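Local coordinates for protein arylsulfatase (Pseudoalteromonas sp. MB47, PDB 7AJ0) that probably removes sulfate groups from the algal polysaccharide fucoidan, working as an exo-acting, calcium-binding sulfatase in a hexamer, at residues 59-64 and 327-332; 94-99 and 321-326; 98-103 and 351-356; 343-348 and 451-456; 347-352 and 438-443. One frame throughout, in Å; residues are numbered along the deposited sequence.

Contact 1: residues 59-64 and 327-332. With CA (calcium ion), chain G.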
# COMPACT_ATOMS: atom_id res chain seq x y z
N VAL A 59 -9.07 -23.11 26.50
CA VAL A 59 -9.65 -21.79 26.35
C VAL A 59 -9.85 -21.50 24.87
O VAL A 59 -9.05 -21.91 24.03
CB VAL A 59 -8.76 -20.72 27.02
CG1 VAL A 59 -9.47 -19.38 27.03
CG2 VAL A 59 -8.39 -21.15 28.42
N ASP A 60 -10.92 -20.78 24.55
CA ASP A 60 -11.30 -20.52 23.17
C ASP A 60 -10.71 -19.20 22.71
O ASP A 60 -10.88 -18.17 23.37
CB ASP A 60 -12.83 -20.51 23.04
CG ASP A 60 -13.30 -20.66 21.61
OD1 ASP A 60 -12.45 -20.77 20.70
OD2 ASP A 60 -14.53 -20.66 21.38
N ASP A 61 -10.01 -19.23 21.57
CA ASP A 61 -9.50 -18.02 20.92
C ASP A 61 -8.59 -17.22 21.84
O ASP A 61 -8.61 -15.98 21.85
CB ASP A 61 -10.66 -17.15 20.42
CG ASP A 61 -11.43 -17.79 19.28
OD1 ASP A 61 -11.06 -18.92 18.88
OD2 ASP A 61 -12.39 -17.18 18.78
N LEU A 62 -7.77 -17.92 22.61
CA LEU A 62 -6.83 -17.28 23.52
C LEU A 62 -5.48 -17.10 22.83
O LEU A 62 -4.92 -18.05 22.28
CB LEU A 62 -6.65 -18.12 24.79
CG LEU A 62 -5.80 -17.50 25.90
CD1 LEU A 62 -6.58 -16.40 26.61
CD2 LEU A 62 -5.32 -18.56 26.88
N GLY A 63 -4.97 -15.87 22.86
CA GLY A 63 -3.71 -15.58 22.21
C GLY A 63 -2.50 -16.06 23.00
O GLY A 63 -2.55 -16.24 24.21
N TRP A 64 -1.40 -16.24 22.27
CA TRP A 64 -0.16 -16.70 22.88
C TRP A 64 0.25 -15.84 24.06
O TRP A 64 0.78 -16.34 25.06
CB TRP A 64 0.95 -16.71 21.82
CG TRP A 64 2.23 -17.38 22.24
CD1 TRP A 64 2.57 -18.68 22.03
CD2 TRP A 64 3.35 -16.77 22.90
NE1 TRP A 64 3.83 -18.92 22.53
CE2 TRP A 64 4.33 -17.76 23.06
CE3 TRP A 64 3.62 -15.48 23.36
CZ2 TRP A 64 5.55 -17.51 23.68
CZ3 TRP A 64 4.83 -15.23 23.97
CH2 TRP A 64 5.78 -16.24 24.13
N GLY A 327 -5.42 -18.87 17.71
CA GLY A 327 -5.00 -17.55 18.10
C GLY A 327 -6.15 -16.59 18.24
O GLY A 327 -7.33 -16.93 18.06
N PRO A 328 -5.82 -15.34 18.55
CA PRO A 328 -6.87 -14.35 18.84
C PRO A 328 -7.72 -14.04 17.62
O PRO A 328 -7.22 -13.98 16.49
CB PRO A 328 -6.08 -13.12 19.30
CG PRO A 328 -4.75 -13.25 18.62
CD PRO A 328 -4.47 -14.74 18.54
N ASN A 329 -9.01 -13.85 17.86
CA ASN A 329 -9.96 -13.46 16.82
C ASN A 329 -9.93 -11.94 16.72
O ASN A 329 -10.74 -11.24 17.33
CB ASN A 329 -11.36 -13.97 17.13
CG ASN A 329 -12.33 -13.71 16.01
OD1 ASN A 329 -12.04 -12.95 15.08
ND2 ASN A 329 -13.51 -14.33 16.09
N GLU A 330 -8.98 -11.42 15.95
CA GLU A 330 -8.86 -9.97 15.79
C GLU A 330 -10.04 -9.38 15.02
O GLU A 330 -10.26 -8.16 15.11
CB GLU A 330 -7.55 -9.62 15.08
CG GLU A 330 -6.31 -10.13 15.78
CD GLU A 330 -5.04 -9.48 15.28
OE1 GLU A 330 -4.93 -9.27 14.05
OE2 GLU A 330 -4.16 -9.16 16.11
N ASP A 331 -10.79 -10.19 14.28
CA ASP A 331 -11.86 -9.66 13.46
C ASP A 331 -12.99 -9.07 14.29
O ASP A 331 -13.71 -8.18 13.82
CB ASP A 331 -12.43 -10.75 12.54
CG ASP A 331 -11.44 -11.18 11.48
OD1 ASP A 331 -10.47 -11.90 11.84
OD2 ASP A 331 -11.62 -10.81 10.30
N THR A 332 -13.17 -9.55 15.52
CA THR A 332 -14.23 -9.07 16.40
C THR A 332 -13.72 -8.04 17.41
O THR A 332 -14.36 -7.83 18.44
CB THR A 332 -14.90 -10.24 17.13
OG1 THR A 332 -13.92 -10.99 17.85
CG2 THR A 332 -15.60 -11.15 16.14
CA CA G . -11.49 -21.14 18.78
O HOH W 1 -9.84 -13.55 20.92
O HOH W 2 -13.96 -15.20 19.03

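Contact 2: residues 94-99 and 321-326. With CA (calcium ion), chain G.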
# COMPACT_ATOMS: atom_id res chain seq x y z
N THR A 94 6.65 -22.69 24.88
CA THR A 94 6.64 -21.48 24.07
C THR A 94 6.51 -21.76 22.58
O THR A 94 6.43 -20.81 21.79
CB THR A 94 7.90 -20.65 24.33
OG1 THR A 94 9.07 -21.48 24.16
CG2 THR A 94 7.89 -20.08 25.73
N SER A 95 6.49 -23.03 22.17
CA SER A 95 6.29 -23.42 20.77
C SER A 95 5.23 -24.50 20.66
O SER A 95 5.42 -25.56 20.06
CB SER A 95 7.61 -23.87 20.14
OG SER A 95 8.41 -22.76 19.79
N MET A 96 4.07 -24.23 21.26
CA MET A 96 2.90 -25.10 21.16
C MET A 96 2.03 -24.61 20.01
O MET A 96 1.85 -23.40 19.83
CB MET A 96 2.13 -25.08 22.47
CG MET A 96 0.82 -25.85 22.47
SD MET A 96 1.02 -27.63 22.33
CE MET A 96 -0.56 -28.14 23.00
N TYR A 97 1.50 -25.55 19.23
CA TYR A 97 0.83 -25.21 17.98
C TYR A 97 -0.55 -25.83 17.90
O TYR A 97 -0.78 -26.95 18.37
CB TYR A 97 1.67 -25.66 16.77
CG TYR A 97 2.80 -24.71 16.47
CD1 TYR A 97 2.57 -23.57 15.71
CD2 TYR A 97 4.07 -24.93 16.96
CE1 TYR A 97 3.59 -22.68 15.45
CE2 TYR A 97 5.10 -24.05 16.70
CZ TYR A 97 4.85 -22.93 15.94
OH TYR A 97 5.87 -22.04 15.67
N SER A 98 -1.47 -25.08 17.28
CA SER A 98 -2.84 -25.52 17.06
C SER A 98 -3.17 -25.42 15.58
O SER A 98 -2.29 -25.13 14.76
CB SER A 98 -3.81 -24.67 17.88
OG SER A 98 -3.82 -23.33 17.40
N GLN A 99 -4.42 -25.63 15.22
CA GLN A 99 -4.91 -25.31 13.88
C GLN A 99 -5.40 -23.87 13.84
O GLN A 99 -5.56 -23.22 14.88
CB GLN A 99 -6.02 -26.29 13.49
CG GLN A 99 -5.62 -27.74 13.64
CD GLN A 99 -4.41 -28.10 12.78
OE1 GLN A 99 -4.45 -27.98 11.56
NE2 GLN A 99 -3.34 -28.53 13.43
N ILE A 321 -3.24 -29.82 31.64
CA ILE A 321 -2.78 -29.14 30.44
C ILE A 321 -3.68 -27.94 30.21
O ILE A 321 -4.91 -28.08 30.11
CB ILE A 321 -2.78 -30.07 29.22
CG1 ILE A 321 -1.68 -31.12 29.37
CG2 ILE A 321 -2.60 -29.27 27.94
CD1 ILE A 321 -1.69 -32.20 28.30
N PHE A 322 -3.08 -26.75 30.14
CA PHE A 322 -3.79 -25.51 29.86
C PHE A 322 -3.34 -25.02 28.49
O PHE A 322 -2.15 -24.83 28.25
CB PHE A 322 -3.48 -24.46 30.94
CG PHE A 322 -4.19 -23.15 30.72
CD1 PHE A 322 -3.64 -22.19 29.89
CD2 PHE A 322 -5.39 -22.88 31.36
CE1 PHE A 322 -4.28 -20.98 29.69
CE2 PHE A 322 -6.03 -21.67 31.16
CZ PHE A 322 -5.48 -20.73 30.33
N THR A 323 -4.30 -24.84 27.59
CA THR A 323 -3.96 -24.49 26.21
C THR A 323 -5.14 -23.79 25.56
O THR A 323 -6.19 -23.60 26.17
CB THR A 323 -3.55 -25.74 25.42
OG1 THR A 323 -3.06 -25.37 24.13
CG2 THR A 323 -4.72 -26.69 25.25
N SER A 324 -4.95 -23.40 24.31
CA SER A 324 -5.96 -22.75 23.49
C SER A 324 -6.19 -23.57 22.23
O SER A 324 -5.42 -24.48 21.90
CB SER A 324 -5.53 -21.32 23.13
OG SER A 324 -6.45 -20.73 22.22
N ASP A 325 -7.27 -23.25 21.52
CA ASP A 325 -7.57 -23.94 20.28
C ASP A 325 -7.12 -23.17 19.04
O ASP A 325 -6.97 -23.78 17.98
CB ASP A 325 -9.08 -24.24 20.17
CG ASP A 325 -9.90 -23.02 19.83
OD1 ASP A 325 -9.53 -21.89 20.24
OD2 ASP A 325 -10.94 -23.20 19.16
N ASN A 326 -6.89 -21.87 19.15
CA ASN A 326 -6.33 -21.09 18.05
C ASN A 326 -5.98 -19.70 18.59
O ASN A 326 -6.21 -19.40 19.76
CB ASN A 326 -7.29 -21.01 16.86
CG ASN A 326 -8.69 -20.60 17.27
OD1 ASN A 326 -9.61 -21.42 17.27
ND2 ASN A 326 -8.85 -19.33 17.63
CA CA G . -11.49 -21.14 18.78

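Contact 3: residues 98-103 and 351-356. With CA (calcium ion), chain G.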
# COMPACT_ATOMS: atom_id res chain seq x y z
N SER A 98 -1.47 -25.08 17.28
CA SER A 98 -2.84 -25.52 17.06
C SER A 98 -3.17 -25.42 15.58
O SER A 98 -2.29 -25.13 14.76
CB SER A 98 -3.81 -24.67 17.88
OG SER A 98 -3.82 -23.33 17.40
N GLN A 99 -4.42 -25.63 15.22
CA GLN A 99 -4.91 -25.31 13.88
C GLN A 99 -5.40 -23.87 13.84
O GLN A 99 -5.56 -23.22 14.88
CB GLN A 99 -6.02 -26.29 13.49
CG GLN A 99 -5.62 -27.74 13.64
CD GLN A 99 -4.41 -28.10 12.78
OE1 GLN A 99 -4.45 -27.98 11.56
NE2 GLN A 99 -3.34 -28.53 13.43
N PRO A 100 -5.64 -23.32 12.65
CA PRO A 100 -6.00 -21.90 12.57
C PRO A 100 -7.43 -21.56 12.96
O PRO A 100 -7.72 -20.37 13.14
CB PRO A 100 -5.76 -21.56 11.08
CG PRO A 100 -4.93 -22.68 10.55
CD PRO A 100 -5.35 -23.89 11.32
N THR A 101 -8.32 -22.54 13.11
CA THR A 101 -9.72 -22.25 13.41
C THR A 101 -10.28 -23.27 14.39
O THR A 101 -9.67 -24.31 14.66
CB THR A 101 -10.57 -22.22 12.12
OG1 THR A 101 -10.32 -23.41 11.36
CG2 THR A 101 -10.21 -21.00 11.28
N CYS A 102 -11.48 -22.97 14.90
CA CYS A 102 -12.02 -23.69 16.05
C CYS A 102 -12.24 -25.17 15.74
O CYS A 102 -11.66 -26.04 16.39
CB CYS A 102 -13.34 -23.05 16.49
SG CYS A 102 -13.26 -21.31 16.95
N THR A 103 -13.10 -25.46 14.77
CA THR A 103 -13.46 -26.84 14.48
C THR A 103 -12.24 -27.68 14.13
O THR A 103 -12.15 -28.85 14.52
CB THR A 103 -14.48 -26.89 13.34
OG1 THR A 103 -15.66 -26.17 13.72
CG2 THR A 103 -14.85 -28.33 13.02
N GLY A 351 0.59 -15.92 14.63
CA GLY A 351 -0.48 -15.43 15.48
C GLY A 351 -1.69 -16.34 15.52
O GLY A 351 -2.43 -16.36 16.50
N GLY A 352 -1.90 -17.12 14.46
CA GLY A 352 -3.07 -17.97 14.39
C GLY A 352 -2.89 -19.35 14.99
O GLY A 352 -3.87 -19.95 15.46
N VAL A 353 -1.66 -19.86 15.01
CA VAL A 353 -1.42 -21.25 15.34
C VAL A 353 -0.50 -21.42 16.55
O VAL A 353 -0.55 -22.44 17.24
CB VAL A 353 -0.84 -22.01 14.12
CG1 VAL A 353 -1.88 -22.11 13.02
CG2 VAL A 353 0.41 -21.30 13.61
N ARG A 354 0.35 -20.43 16.82
CA ARG A 354 1.25 -20.50 17.97
C ARG A 354 0.48 -20.04 19.21
O ARG A 354 0.16 -18.85 19.35
CB ARG A 354 2.49 -19.65 17.75
CG ARG A 354 3.64 -20.02 18.67
CD ARG A 354 4.89 -19.21 18.37
NE ARG A 354 5.97 -19.51 19.30
CZ ARG A 354 7.19 -18.98 19.23
NH1 ARG A 354 7.48 -18.12 18.26
NH2 ARG A 354 8.11 -19.31 20.12
N ILE A 355 0.20 -20.97 20.11
CA ILE A 355 -0.80 -20.77 21.16
C ILE A 355 -0.17 -21.07 22.51
O ILE A 355 0.87 -21.75 22.60
CB ILE A 355 -2.04 -21.67 20.94
CG1 ILE A 355 -1.58 -23.11 20.66
CG2 ILE A 355 -2.88 -21.15 19.80
CD1 ILE A 355 -2.33 -24.15 21.43
N PRO A 356 -0.79 -20.59 23.59
CA PRO A 356 -0.27 -20.91 24.93
C PRO A 356 -0.39 -22.39 25.23
O PRO A 356 -1.32 -23.07 24.78
CB PRO A 356 -1.17 -20.09 25.87
CG PRO A 356 -1.92 -19.13 24.99
CD PRO A 356 -2.01 -19.78 23.65
CA CA G . -11.49 -21.14 18.78

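Contact 4: residues 343-348 and 451-456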
# COMPACT_ATOMS: atom_id res chain seq x y z
N GLY A 343 -0.73 -11.60 12.41
CA GLY A 343 -1.98 -12.20 12.03
C GLY A 343 -2.81 -12.62 13.23
O GLY A 343 -2.81 -11.98 14.28
N GLY A 344 -3.53 -13.72 13.06
CA GLY A 344 -4.40 -14.21 14.12
C GLY A 344 -5.23 -15.38 13.62
O GLY A 344 -4.89 -16.01 12.62
N LYS A 345 -6.32 -15.65 14.34
CA LYS A 345 -7.23 -16.72 13.96
C LYS A 345 -7.60 -16.62 12.48
O LYS A 345 -7.83 -15.53 11.96
CB LYS A 345 -8.49 -16.66 14.83
CG LYS A 345 -9.47 -17.79 14.61
CD LYS A 345 -10.76 -17.49 15.37
CE LYS A 345 -11.71 -18.67 15.38
NZ LYS A 345 -12.96 -18.34 16.12
N GLY A 346 -7.65 -17.77 11.82
CA GLY A 346 -7.98 -17.82 10.41
C GLY A 346 -6.82 -17.72 9.46
O GLY A 346 -7.04 -17.62 8.25
N THR A 347 -5.59 -17.72 9.97
CA THR A 347 -4.41 -17.67 9.12
C THR A 347 -3.35 -18.58 9.72
O THR A 347 -3.38 -18.90 10.91
CB THR A 347 -3.84 -16.25 8.99
OG1 THR A 347 -3.28 -15.83 10.24
CG2 THR A 347 -4.93 -15.27 8.57
N THR A 348 -2.40 -19.00 8.88
CA THR A 348 -1.26 -19.79 9.33
C THR A 348 -0.03 -18.92 9.60
O THR A 348 1.09 -19.43 9.59
CB THR A 348 -0.93 -20.88 8.32
OG1 THR A 348 -0.93 -20.34 7.00
CG2 THR A 348 -1.96 -22.00 8.42
N ARG A 451 -8.44 -7.82 10.05
CA ARG A 451 -9.47 -8.62 9.38
C ARG A 451 -8.85 -9.84 8.70
O ARG A 451 -9.00 -10.09 7.50
CB ARG A 451 -10.24 -7.76 8.38
CG ARG A 451 -11.20 -6.79 9.05
CD ARG A 451 -12.30 -7.55 9.76
NE ARG A 451 -13.29 -6.67 10.37
CZ ARG A 451 -14.46 -7.09 10.84
NH1 ARG A 451 -14.79 -8.37 10.76
NH2 ARG A 451 -15.31 -6.23 11.38
N ASN A 452 -8.15 -10.64 9.52
CA ASN A 452 -7.50 -11.84 9.02
C ASN A 452 -8.51 -12.82 8.43
O ASN A 452 -8.30 -13.38 7.35
CB ASN A 452 -6.71 -12.51 10.15
CG ASN A 452 -5.83 -11.53 10.89
OD1 ASN A 452 -6.03 -11.27 12.08
ND2 ASN A 452 -4.83 -10.98 10.20
N ILE A 453 -9.63 -13.03 9.13
CA ILE A 453 -10.61 -14.01 8.68
C ILE A 453 -11.43 -13.47 7.52
O ILE A 453 -11.64 -14.15 6.51
CB ILE A 453 -11.52 -14.43 9.86
CG1 ILE A 453 -10.70 -15.09 10.96
CG2 ILE A 453 -12.62 -15.36 9.37
CD1 ILE A 453 -11.43 -15.19 12.29
N ASP A 454 -11.89 -12.22 7.64
CA ASP A 454 -12.99 -11.72 6.82
C ASP A 454 -12.55 -10.86 5.64
O ASP A 454 -13.40 -10.47 4.84
CB ASP A 454 -13.96 -10.92 7.70
CG ASP A 454 -14.52 -11.75 8.84
OD1 ASP A 454 -14.95 -12.89 8.59
OD2 ASP A 454 -14.53 -11.26 9.99
N ALA A 455 -11.27 -10.54 5.52
CA ALA A 455 -10.81 -9.67 4.44
C ALA A 455 -9.39 -10.05 4.03
O ALA A 455 -8.49 -9.21 3.95
CB ALA A 455 -10.89 -8.20 4.86
N SER A 456 -9.18 -11.33 3.73
CA SER A 456 -7.86 -11.84 3.40
C SER A 456 -7.89 -12.60 2.08
O SER A 456 -8.94 -13.01 1.60
CB SER A 456 -7.32 -12.75 4.51
OG SER A 456 -6.84 -12.00 5.60
O HOH W 3 -8.25 -15.83 6.33

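Contact 5: residues 347-352 and 438-443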
# COMPACT_ATOMS: atom_id res chain seq x y z
N THR A 347 -5.59 -17.72 9.97
CA THR A 347 -4.41 -17.67 9.12
C THR A 347 -3.35 -18.58 9.72
O THR A 347 -3.38 -18.90 10.91
CB THR A 347 -3.84 -16.25 8.99
OG1 THR A 347 -3.28 -15.83 10.24
CG2 THR A 347 -4.93 -15.27 8.57
N THR A 348 -2.40 -19.00 8.88
CA THR A 348 -1.26 -19.79 9.33
C THR A 348 -0.03 -18.92 9.60
O THR A 348 1.09 -19.43 9.59
CB THR A 348 -0.93 -20.88 8.32
OG1 THR A 348 -0.93 -20.34 7.00
CG2 THR A 348 -1.96 -22.00 8.42
N TRP A 349 -0.22 -17.62 9.82
CA TRP A 349 0.79 -16.85 10.51
C TRP A 349 0.93 -17.39 11.94
O TRP A 349 0.04 -18.08 12.45
CB TRP A 349 0.45 -15.37 10.54
CG TRP A 349 0.46 -14.70 9.21
CD1 TRP A 349 -0.59 -14.12 8.57
CD2 TRP A 349 1.59 -14.53 8.34
NE1 TRP A 349 -0.19 -13.60 7.36
CE2 TRP A 349 1.14 -13.84 7.20
CE3 TRP A 349 2.94 -14.89 8.42
CZ2 TRP A 349 1.99 -13.51 6.14
CZ3 TRP A 349 3.78 -14.57 7.38
CH2 TRP A 349 3.30 -13.88 6.25
N GLU A 350 2.05 -17.07 12.58
CA GLU A 350 2.26 -17.57 13.94
C GLU A 350 1.15 -17.10 14.87
O GLU A 350 0.79 -17.83 15.81
CB GLU A 350 3.63 -17.12 14.44
CG GLU A 350 4.78 -17.80 13.72
CD GLU A 350 4.82 -19.29 13.97
OE1 GLU A 350 4.96 -19.68 15.15
OE2 GLU A 350 4.71 -20.07 13.00
N GLY A 351 0.59 -15.92 14.63
CA GLY A 351 -0.48 -15.43 15.48
C GLY A 351 -1.69 -16.34 15.52
O GLY A 351 -2.43 -16.36 16.50
N GLY A 352 -1.90 -17.12 14.46
CA GLY A 352 -3.07 -17.97 14.39
C GLY A 352 -2.89 -19.35 14.99
O GLY A 352 -3.87 -19.95 15.46
N LYS A 438 10.34 -21.16 9.93
CA LYS A 438 8.96 -21.19 9.46
C LYS A 438 8.98 -21.00 7.95
O LYS A 438 9.41 -19.95 7.46
CB LYS A 438 8.14 -20.10 10.15
CG LYS A 438 6.73 -19.93 9.63
CD LYS A 438 5.81 -21.04 10.10
CE LYS A 438 4.37 -20.73 9.76
NZ LYS A 438 3.86 -19.50 10.44
N ILE A 439 8.51 -22.01 7.21
CA ILE A 439 8.53 -21.99 5.75
C ILE A 439 7.09 -21.94 5.26
O ILE A 439 6.27 -22.81 5.60
CB ILE A 439 9.25 -23.22 5.18
CG1 ILE A 439 10.66 -23.34 5.77
CG2 ILE A 439 9.33 -23.14 3.66
CD1 ILE A 439 10.74 -24.27 6.96
N HIS A 440 6.77 -20.92 4.46
CA HIS A 440 5.43 -20.74 3.92
C HIS A 440 5.42 -21.09 2.44
O HIS A 440 6.23 -20.57 1.66
CB HIS A 440 4.95 -19.29 4.09
CG HIS A 440 4.83 -18.86 5.52
ND1 HIS A 440 3.61 -18.73 6.16
CD2 HIS A 440 5.77 -18.50 6.42
CE1 HIS A 440 3.81 -18.31 7.40
NE2 HIS A 440 5.11 -18.17 7.58
N PHE A 441 4.49 -21.96 2.05
CA PHE A 441 4.24 -22.25 0.64
C PHE A 441 3.00 -21.54 0.13
O PHE A 441 2.87 -21.36 -1.09
CB PHE A 441 4.11 -23.76 0.44
CG PHE A 441 5.30 -24.53 0.95
CD1 PHE A 441 6.41 -24.73 0.16
CD2 PHE A 441 5.30 -25.05 2.24
CE1 PHE A 441 7.50 -25.43 0.63
CE2 PHE A 441 6.39 -25.75 2.72
CZ PHE A 441 7.49 -25.94 1.92
N LYS A 442 2.10 -21.13 1.02
CA LYS A 442 0.98 -20.26 0.69
C LYS A 442 0.83 -19.27 1.83
O LYS A 442 1.00 -19.63 3.00
CB LYS A 442 -0.31 -21.06 0.48
CG LYS A 442 -0.30 -21.89 -0.80
CD LYS A 442 -1.57 -22.71 -0.97
CE LYS A 442 -1.56 -23.49 -2.28
NZ LYS A 442 -2.80 -24.29 -2.46
N VAL A 443 0.52 -18.02 1.49
CA VAL A 443 0.59 -16.90 2.42
C VAL A 443 -0.75 -16.20 2.48
O VAL A 443 -1.35 -15.89 1.45
CB VAL A 443 1.70 -15.91 2.01
CG1 VAL A 443 1.52 -14.57 2.71
CG2 VAL A 443 3.07 -16.51 2.32
O HOH W 4 0.94 -19.37 5.73

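Contact 1: residues 59-64 and 327-332
The backbones of 59-64 and 327-332 come closest at G63 and G327, whose CA atoms are 4.7 Å apart, and no direct hydrogen bond crosses between the two loops. Plain packing joins them there. The P328 ring sets its CD against G63 CA at 3.8 Å, and D61 CA lies near the carbonyl of G327. The side chains of D61 and N329 run alongside each other in the same direction. Their flat ends are turned strongly against each other, with carboxylate and amide planes 77° apart. Two waters join these residues. One donates to D61 O at 2.9 Å and accepts from N329 N. The other lies between D61 OD2 and N329 ND2, and the amide donates to it at 3.1 Å. D61 places CG beside its own backbone N (chi1 -68°), and this turns OD1 to the calcium ion at 2.3 Å. D60 differs, with CG swung away from its backbone N (chi1 -163°), and its OD1 binds the same ion at 2.2 Å. D325, N326 and C102 complete the site. K345 forms a salt bridge to D61 OD2, and K157 one to D60 OD2. Each aspartate thus gives one oxygen to the metal and the other to a lysine. Such pairing is likely to offset the negative charge gathered at the ion, while N329 ND2 is linked to the carboxylate of D61 through a water.

Contact 2: residues 94-99 and 321-326
Two carbonyl oxygens face each other here without a hydrogen bond: Q99 O lies 3.5 Å from D325 O, and both are acceptors. The hydroxyl of S98 sits beside the pair. Its OG donates to Q99 O at 3.1 Å, with the donor tilted 29° out of the carbonyl plane, and reaches to 3.2 Å from D325 O. OG comes to this place because it stands between the backbone N and the carbonyl carbon (chi1 67°). D325 O accepts a hydrogen bond from S105 OG. Q99 O further packs on N326 CB at 3.4 Å. Earlier on the strand, M96 bends at chi2 and crosses T323 at about a right angle, its CE 3.9 Å from T323 OG1; that hydroxyl bonds to the carbonyl of P356. An alanine in place of S98 would remove the hydroxyl and would probably leave the facing oxygens of Q99 and D325 with less to relieve their repulsion. Beyond this packing, D325 grips the calcium ion with both oxygens, OD2 at 2.2 Å and OD1 at 2.6 Å, and N326 OD1 adds a bond of 2.4 Å. R106 is a second partner of the D325 carboxylate. Strand 354-360 lies between strands 91-97 and 318-324 in the central sheet. An Asp-Asn pair just past a strand of that sheet is typical of the metal site of sulfatases, members of the alkaline phosphatase superfamily.

Contact 3: residues 98-103 and 351-356
S98 and P100 belong to the run-in to helix 102-111, whose first residue, C102, binds calcium through SG, and they lie against the turn from helix 350-353 into strand 354-360. The sequence from C102 to R106 resembles the sulfatase signature, in which such a cysteine is commonly oxidised to formylglycine; the deposited residue is a cysteine. One hydrogen bond crosses the contact. S98 N donates to V353 O at 2.8 Å with an N-H...O angle of 152°. The donor lies in the carbonyl plane, on a lone pair. V353 turns CG1 to the side of its backbone N (chi1 -68°), which lays this methyl 3.5 Å from S98 O and 4.0 Å from P100 CG. The proline ring and the valine run side by side, pointing the same way. On the other flank of S98 is I355. Its CG2 meets S98 OG at 3.4 Å, while CD1 packs on S98 CB at 3.9 Å. The same isoleucine leans on T323. G352 approaches P100 with its backbone, and its carbonyl takes a hydrogen bond from G327. P100 O in turn accepts one from G346 N. R354 points away from 98-103 and donates to the carbonyl of A75 of a neighbouring subunit. The approach to C102 is therefore held by a backbone bond from S98 N, a second from G346 to P100 O, and apolar packing round a buried serine. C102 SG joins D60, D61, D325 and N326 at the ion, while S98 and P100 lie on the chain that leads to it.

Contact 4: residues 343-348 and 451-456
G343 and G344 lie beside the amide end of N452, with no side chains of their own to hold it off. G344 also opens a type II turn that runs to T347. Its carbonyl is bonded by T347 OG1 at 2.9 Å, in the carbonyl plane and on a lone pair. Next comes K345, which has an extended chain with CG turned away from its backbone N (chi1 -176°). Its stem passes over the tip of I453, CD to CD1 at 3.9 Å, and NZ runs on to a salt bridge with D61 at the calcium site. The backbone of K345 is met closely as well, since I453 CG1 lies 3.1 Å from K345 O. At G346 phi is positive, and a CB would run into I453 CG1, so the missing side chain makes room for the isoleucine. One water donates to both G346 O, at 2.9 Å, and N452 O, at 2.7 Å. G346 O is also bonded by T463 of a neighbouring subunit. T347 closes the row, its CG2 on N452 CB at 3.6 Å. Replacing N452 by an alanine would keep CB against T347 but is likely to open a gap beside G343 and G344. S456 OG donates to N452 O at 2.7 Å, so two donors, S456 OG and the water, meet N452 O. D331 holds the backbone N of I453. The contact thus rests on close packing and one shared water, and I453 packs along the stem of the lysine whose ammonium pairs with the metal-binding D61.

Contact 5: residues 347-352 and 438-443
This is a buried contact of mixed charge and aromatic character, joining the start of helix 350-353 to strand 437-440 and the first residues of strand 442-446. K438 carries the polar half. Its NZ donates to T348 O at 2.9 Å, in the carbonyl plane, and makes a salt bridge to E350 OE2 at 2.8 Å on that oxygen's anti lone pair. Bends at chi2 and chi4 (74° and -62°) curl the amine between the two acceptors. E476 is a further carboxylate partner of NZ, and E350 OE1 bonds to Y97. The aromatic half is W349. H440 meets it obliquely, ring centroids 4.9 Å apart and planes at 47°, while V443 CG1 touches W349 CZ2 at 3.6 Å. R342 adds a cation-pi contact to the indole. A water lies in the plane of the H440 ring at its edge, hydrogen-bonded to ND1 and to T348 OG1, which also bonds to T430, and donates to K442 O at 2.7 Å. H440 NE2 is held by E476, so both ring nitrogens have a partner. Two carboxylates and a carbonyl round one buried ammonium probably favour its charged form, and the water with E476 is likely to fix how the imidazole is turned against the indole.

How the contacts relate
From the N terminus, 59-64 follows strand 53-59 and opens contact 1. Strand 91-97 and the run-in to helix 102-111 then open contacts 2 and 3, which share S98 and Q99. Contact 2 closes at 321-326, nested within contact 1, which closes directly after at 327-332. Contacts 4 and 5 start together at 343-352 and share T347 and T348. Contact 3 closes at 351-356, crossing both contact 1 and contact 4. Contact 5 closes at 438-443, inside the longer loop that contact 4 closes at 451-456. Contacts 1 to 3 gather central-sheet ends round the calcium ion. Contacts 4 and 5 tie this core to the later antiparallel strands.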